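Local coordinates for oxidoreductase, 2OG-Fe oxygenase family protein, putative, expressed (Oryza sativa subsp. japonica, PDB 5XOI), which probably acts as an iron- and 2-oxoglutarate-dependent dioxygenase of the AlkB family, the chain here being its catalytic oxygenase domain, at residues S90-L104 / D113-C125. Sequence-based numbering, arbitrary orientation.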
loop_
_atom_site.group_PDB
_atom_site.type_symbol
_atom_site.label_atom_id
_atom_site.label_comp_id
_atom_site.label_asym_id
_atom_site.label_seq_id
_atom_site.Cartn_x
_atom_site.Cartn_y
_atom_site.Cartn_z
ATOM N N SER A 90 4.337 11.796 -1.590
ATOM C CA SER A 90 3.085 12.444 -1.203
ATOM C C SER A 90 2.386 13.064 -2.405
ATOM O O SER A 90 1.156 13.032 -2.492
ATOM C CB SER A 90 3.343 13.517 -0.139
ATOM O OG SER A 90 3.754 12.941 1.089
ATOM N N LYS A 91 3.159 13.631 -3.338
ATOM C CA LYS A 91 2.577 14.213 -4.552
ATOM C C LYS A 91 1.840 13.162 -5.372
ATOM O O LYS A 91 0.714 13.392 -5.839
ATOM C CB LYS A 91 3.679 14.862 -5.386
ATOM C CG LYS A 91 3.258 15.332 -6.779
ATOM C CD LYS A 91 4.169 14.746 -7.873
ATOM C CE LYS A 91 3.552 14.854 -9.268
ATOM N NZ LYS A 91 4.499 14.449 -10.348
ATOM N N ILE A 92 2.471 12.002 -5.573
ATOM C CA ILE A 92 1.853 10.937 -6.354
ATOM C C ILE A 92 0.588 10.440 -5.669
ATOM O O ILE A 92 -0.419 10.173 -6.328
ATOM C CB ILE A 92 2.849 9.786 -6.589
ATOM C CG1 ILE A 92 4.049 10.271 -7.415
ATOM C CG2 ILE A 92 2.154 8.632 -7.299
ATOM C CD1 ILE A 92 5.159 9.233 -7.559
ATOM N N VAL A 93 0.617 10.327 -4.335
ATOM C CA VAL A 93 -0.568 9.907 -3.585
ATOM C C VAL A 93 -1.734 10.863 -3.837
ATOM O O VAL A 93 -2.869 10.443 -4.098
ATOM C CB VAL A 93 -0.242 9.815 -2.082
ATOM C CG1 VAL A 93 -1.522 9.759 -1.263
ATOM C CG2 VAL A 93 0.629 8.573 -1.792
ATOM N N LYS A 94 -1.472 12.159 -3.743
ATOM C CA LYS A 94 -2.535 13.142 -3.944
ATOM C C LYS A 94 -3.040 13.133 -5.380
ATOM O O LYS A 94 -4.242 13.324 -5.622
ATOM C CB LYS A 94 -2.030 14.529 -3.548
ATOM C CG LYS A 94 -1.989 14.736 -2.043
ATOM C CD LYS A 94 -1.177 15.960 -1.670
ATOM C CE LYS A 94 -0.673 15.885 -0.232
ATOM N NZ LYS A 94 -1.793 15.935 0.742
ATOM N N ASP A 95 -2.139 12.930 -6.348
ATOM C CA ASP A 95 -2.557 12.793 -7.744
ATOM C C ASP A 95 -3.457 11.576 -7.934
ATOM O O ASP A 95 -4.438 11.625 -8.690
ATOM C CB ASP A 95 -1.330 12.673 -8.658
ATOM C CG ASP A 95 -0.576 13.987 -8.824
ATOM O OD1 ASP A 95 -1.086 15.047 -8.414
ATOM O OD2 ASP A 95 0.543 13.949 -9.371
ATOM N N ALA A 96 -3.124 10.463 -7.268
ATOM C CA ALA A 96 -3.932 9.253 -7.383
ATOM C C ALA A 96 -5.336 9.472 -6.837
ATOM O O ALA A 96 -6.323 9.019 -7.430
ATOM C CB ALA A 96 -3.245 8.098 -6.650
ATOM N N ILE A 97 -5.441 10.167 -5.703
ATOM C CA ILE A 97 -6.746 10.505 -5.147
ATOM C C ILE A 97 -7.502 11.421 -6.098
ATOM O O ILE A 97 -8.687 11.211 -6.374
ATOM C CB ILE A 97 -6.580 11.137 -3.755
ATOM C CG1 ILE A 97 -5.995 10.098 -2.793
ATOM C CG2 ILE A 97 -7.918 11.621 -3.228
ATOM C CD1 ILE A 97 -5.593 10.686 -1.471
ATOM N N GLN A 98 -6.827 12.452 -6.608
ATOM C CA GLN A 98 -7.475 13.356 -7.555
ATOM C C GLN A 98 -7.976 12.601 -8.783
ATOM O O GLN A 98 -9.104 12.815 -9.243
ATOM C CB GLN A 98 -6.501 14.462 -7.968
ATOM C CG GLN A 98 -6.449 15.645 -7.020
ATOM C CD GLN A 98 -5.755 16.854 -7.640
ATOM O OE1 GLN A 98 -4.946 16.717 -8.561
ATOM N NE2 GLN A 98 -6.090 18.047 -7.149
ATOM N N ALA A 99 -7.151 11.704 -9.326
ATOM C CA ALA A 99 -7.576 10.937 -10.490
ATOM C C ALA A 99 -8.744 10.026 -10.149
ATOM O O ALA A 99 -9.688 9.889 -10.939
ATOM C CB ALA A 99 -6.405 10.121 -11.049
ATOM N N SER A 100 -8.700 9.394 -8.975
ATOM C CA SER A 100 -9.806 8.539 -8.557
ATOM C C SER A 100 -11.102 9.332 -8.431
ATOM O O SER A 100 -12.167 8.876 -8.861
ATOM C CB SER A 100 -9.467 7.862 -7.233
ATOM O OG SER A 100 -8.392 6.960 -7.393
ATOM N N ASN A 101 -11.040 10.509 -7.806
ATOM C CA ASN A 101 -12.263 11.273 -7.602
ATOM C C ASN A 101 -12.836 11.769 -8.917
ATOM O O ASN A 101 -14.055 11.876 -9.052
ATOM C CB ASN A 101 -12.001 12.433 -6.647
ATOM C CG ASN A 101 -12.023 11.982 -5.204
ATOM O OD1 ASN A 101 -12.505 10.888 -4.915
ATOM N ND2 ASN A 101 -11.485 12.800 -4.296
ATOM N N GLU A 102 -11.982 12.056 -9.896
ATOM C CA GLU A 102 -12.478 12.415 -11.217
ATOM C C GLU A 102 -13.167 11.226 -11.871
ATOM O O GLU A 102 -14.231 11.374 -12.480
ATOM C CB GLU A 102 -11.329 12.923 -12.089
ATOM C CG GLU A 102 -11.740 13.250 -13.520
ATOM C CD GLU A 102 -12.678 14.433 -13.599
ATOM O OE1 GLU A 102 -12.730 15.219 -12.624
ATOM O OE2 GLU A 102 -13.363 14.577 -14.643
ATOM N N PHE A 103 -12.572 10.039 -11.740
ATOM C CA PHE A 103 -13.206 8.820 -12.226
ATOM C C PHE A 103 -14.566 8.611 -11.564
ATOM O O PHE A 103 -15.561 8.339 -12.241
ATOM C CB PHE A 103 -12.257 7.647 -11.962
ATOM C CG PHE A 103 -12.858 6.292 -12.160
ATOM C CD1 PHE A 103 -13.198 5.849 -13.424
ATOM C CD2 PHE A 103 -13.012 5.428 -11.086
ATOM C CE1 PHE A 103 -13.721 4.578 -13.618
ATOM C CE2 PHE A 103 -13.541 4.159 -11.264
ATOM C CZ PHE A 103 -13.897 3.732 -12.539
ATOM N N LEU A 104 -14.622 8.723 -10.229
ATOM C CA LEU A 104 -15.884 8.530 -9.518
ATOM C C LEU A 104 -16.913 9.589 -9.895
ATOM O O LEU A 104 -18.116 9.299 -9.929
ATOM C CB LEU A 104 -15.646 8.541 -8.004
ATOM C CG LEU A 104 -14.783 7.401 -7.421
ATOM C CD1 LEU A 104 -14.360 7.734 -6.014
ATOM C CD2 LEU A 104 -15.544 6.088 -7.418
ATOM N N ASP A 113 -25.992 8.350 -4.949
ATOM C CA ASP A 113 -25.143 9.460 -4.547
ATOM C C ASP A 113 -23.848 9.468 -5.358
ATOM O O ASP A 113 -23.370 8.434 -5.830
ATOM C CB ASP A 113 -24.801 9.368 -3.061
ATOM C CG ASP A 113 -26.022 9.473 -2.168
ATOM O OD1 ASP A 113 -27.125 9.734 -2.689
ATOM O OD2 ASP A 113 -25.869 9.289 -0.939
ATOM N N VAL A 114 -23.279 10.660 -5.511
ATOM C CA VAL A 114 -21.943 10.822 -6.079
ATOM C C VAL A 114 -20.912 10.354 -5.061
ATOM O O VAL A 114 -20.919 10.803 -3.906
ATOM C CB VAL A 114 -21.700 12.290 -6.465
ATOM C CG1 VAL A 114 -20.302 12.478 -7.046
ATOM C CG2 VAL A 114 -22.776 12.779 -7.425
ATOM N N GLU A 115 -20.011 9.469 -5.481
ATOM C CA GLU A 115 -18.950 9.010 -4.596
ATOM C C GLU A 115 -17.746 9.940 -4.674
ATOM O O GLU A 115 -17.454 10.535 -5.714
ATOM C CB GLU A 115 -18.513 7.588 -4.945
ATOM C CG GLU A 115 -19.446 6.497 -4.469
ATOM C CD GLU A 115 -18.870 5.113 -4.725
ATOM O OE1 GLU A 115 -17.652 4.920 -4.503
ATOM O OE2 GLU A 115 -19.624 4.221 -5.161
ATOM N N GLU A 116 -17.040 10.046 -3.558
ATOM C CA GLU A 116 -15.883 10.922 -3.467
ATOM C C GLU A 116 -15.003 10.443 -2.325
ATOM O O GLU A 116 -15.482 10.290 -1.199
ATOM C CB GLU A 116 -16.314 12.368 -3.232
ATOM C CG GLU A 116 -15.232 13.385 -3.519
ATOM C CD GLU A 116 -15.760 14.813 -3.432
ATOM O OE1 GLU A 116 -16.777 15.042 -2.749
ATOM O OE2 GLU A 116 -15.173 15.701 -4.076
ATOM N N LEU A 117 -13.730 10.215 -2.617
ATOM C CA LEU A 117 -12.789 9.827 -1.571
ATOM C C LEU A 117 -12.304 11.062 -0.816
ATOM O O LEU A 117 -12.010 12.087 -1.434
ATOM C CB LEU A 117 -11.600 9.111 -2.188
ATOM C CG LEU A 117 -11.864 7.691 -2.680
ATOM C CD1 LEU A 117 -10.879 7.357 -3.787
ATOM C CD2 LEU A 117 -11.766 6.694 -1.528
ATOM N N PRO A 118 -12.197 10.994 0.509
ATOM C CA PRO A 118 -11.647 12.122 1.270
ATOM C C PRO A 118 -10.195 12.362 0.901
ATOM O O PRO A 118 -9.495 11.441 0.444
ATOM C CB PRO A 118 -11.780 11.665 2.733
ATOM C CG PRO A 118 -12.754 10.524 2.711
ATOM C CD PRO A 118 -12.576 9.865 1.374
ATOM N N PRO A 119 -9.693 13.577 1.088
ATOM C CA PRO A 119 -8.279 13.837 0.801
ATOM C C PRO A 119 -7.384 13.110 1.793
ATOM O O PRO A 119 -7.818 12.645 2.848
ATOM C CB PRO A 119 -8.154 15.357 0.953
ATOM C CG PRO A 119 -9.220 15.694 1.940
ATOM C CD PRO A 119 -10.368 14.761 1.648
ATOM N N LEU A 120 -6.107 13.011 1.434
ATOM C CA LEU A 120 -5.147 12.350 2.307
ATOM C C LEU A 120 -3.881 13.182 2.391
ATOM O O LEU A 120 -3.348 13.621 1.368
ATOM C CB LEU A 120 -4.811 10.937 1.817
ATOM C CG LEU A 120 -4.212 9.968 2.828
ATOM C CD1 LEU A 120 -5.236 9.593 3.893
ATOM C CD2 LEU A 120 -3.659 8.709 2.109
ATOM N N SER A 121 -3.406 13.387 3.616
ATOM C CA SER A 121 -2.087 13.948 3.877
ATOM C C SER A 121 -1.328 12.881 4.655
ATOM O O SER A 121 -1.249 12.939 5.890
ATOM C CB SER A 121 -2.188 15.268 4.633
ATOM O OG SER A 121 -2.903 16.211 3.851
ATOM N N PRO A 122 -0.780 11.877 3.970
ATOM C CA PRO A 122 -0.240 10.719 4.685
ATOM C C PRO A 122 0.960 11.111 5.521
ATOM O O PRO A 122 1.841 11.849 5.074
ATOM C CB PRO A 122 0.151 9.747 3.564
ATOM C CG PRO A 122 0.381 10.621 2.370
ATOM C CD PRO A 122 -0.580 11.782 2.511
ATOM N N ASP A 123 0.966 10.626 6.761
ATOM C CA ASP A 123 2.122 10.734 7.640
ATOM C C ASP A 123 2.647 9.353 8.000
ATOM O O ASP A 123 3.564 9.239 8.820
ATOM C CB ASP A 123 1.786 11.529 8.907
ATOM C CG ASP A 123 0.526 11.041 9.597
ATOM O OD1 ASP A 123 0.027 9.950 9.253
ATOM O OD2 ASP A 123 0.040 11.748 10.500
ATOM N N ILE A 124 2.079 8.309 7.392
ATOM C CA ILE A 124 2.484 6.918 7.564
ATOM C C ILE A 124 2.723 6.351 6.174
ATOM O O ILE A 124 1.838 6.429 5.318
ATOM C CB ILE A 124 1.403 6.091 8.290
ATOM C CG1 ILE A 124 1.127 6.646 9.691
ATOM C CG2 ILE A 124 1.774 4.614 8.332
ATOM C CD1 ILE A 124 -0.314 6.454 10.132
ATOM N N CYS A 125 3.905 5.790 5.940
ATOM C CA CYS A 125 4.121 4.935 4.779
ATOM C C CYS A 125 4.733 3.622 5.236
ATOM O O CYS A 125 5.856 3.598 5.752
ATOM C CB CYS A 125 5.011 5.592 3.732
ATOM S SG CYS A 125 5.302 4.516 2.287
HETATM O O HOH W 1 2.254 13.650 3.067
HETATM O O HOH W 2 -15.708 12.394 -6.779
HETATM O O HOH W 3 -19.942 8.200 -8.126
#
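Asn101 pairs with the backbone of Leu117 much as a strand neighbour would, a worked example of a side-chain amide holding an extended segment against a helix. Leu117 N donates to Asn101 OD1 (2.7 Å), and ND2 returns a bond of 3.0 Å to Leu117 O, lying in the carbonyl plane on a lone pair. Replaced by alanine, Asn101 would lose its amide, which would probably leave N and O of Leu117 without their side-chain mates and free the segment somewhat at this point. On the buried side Leu117 CD1 makes apolar contact with Ser100 CB and Leu104 CD1; packing is tight where Ile97 CD1 presses on Leu120 CB at 3.4 Å, closer than usual for two carbons. Val93 turns CG1 opposite its own N (chi1 164°), toward Leu120 CD2 and Pro122 CG. The outer side is looser and polar. Lys94, bent at its last torsion, brings NZ to Leu120 O (2.9 Å) and weakly to Ser121 OG, while waters bridge Ser90 OG to Pro122 O and the helix carbonyls of Asn101 and Leu104 to the backbone of Glu115. Helix 87-106 and segment 113-125 lie side by side against the major sheet of the double-stranded beta-helix fold: Ser100 touches strands 13-16 and 187-190, Leu117 meets Ile189, and Val93 and Pro122 share Phe228 of strand 223-229.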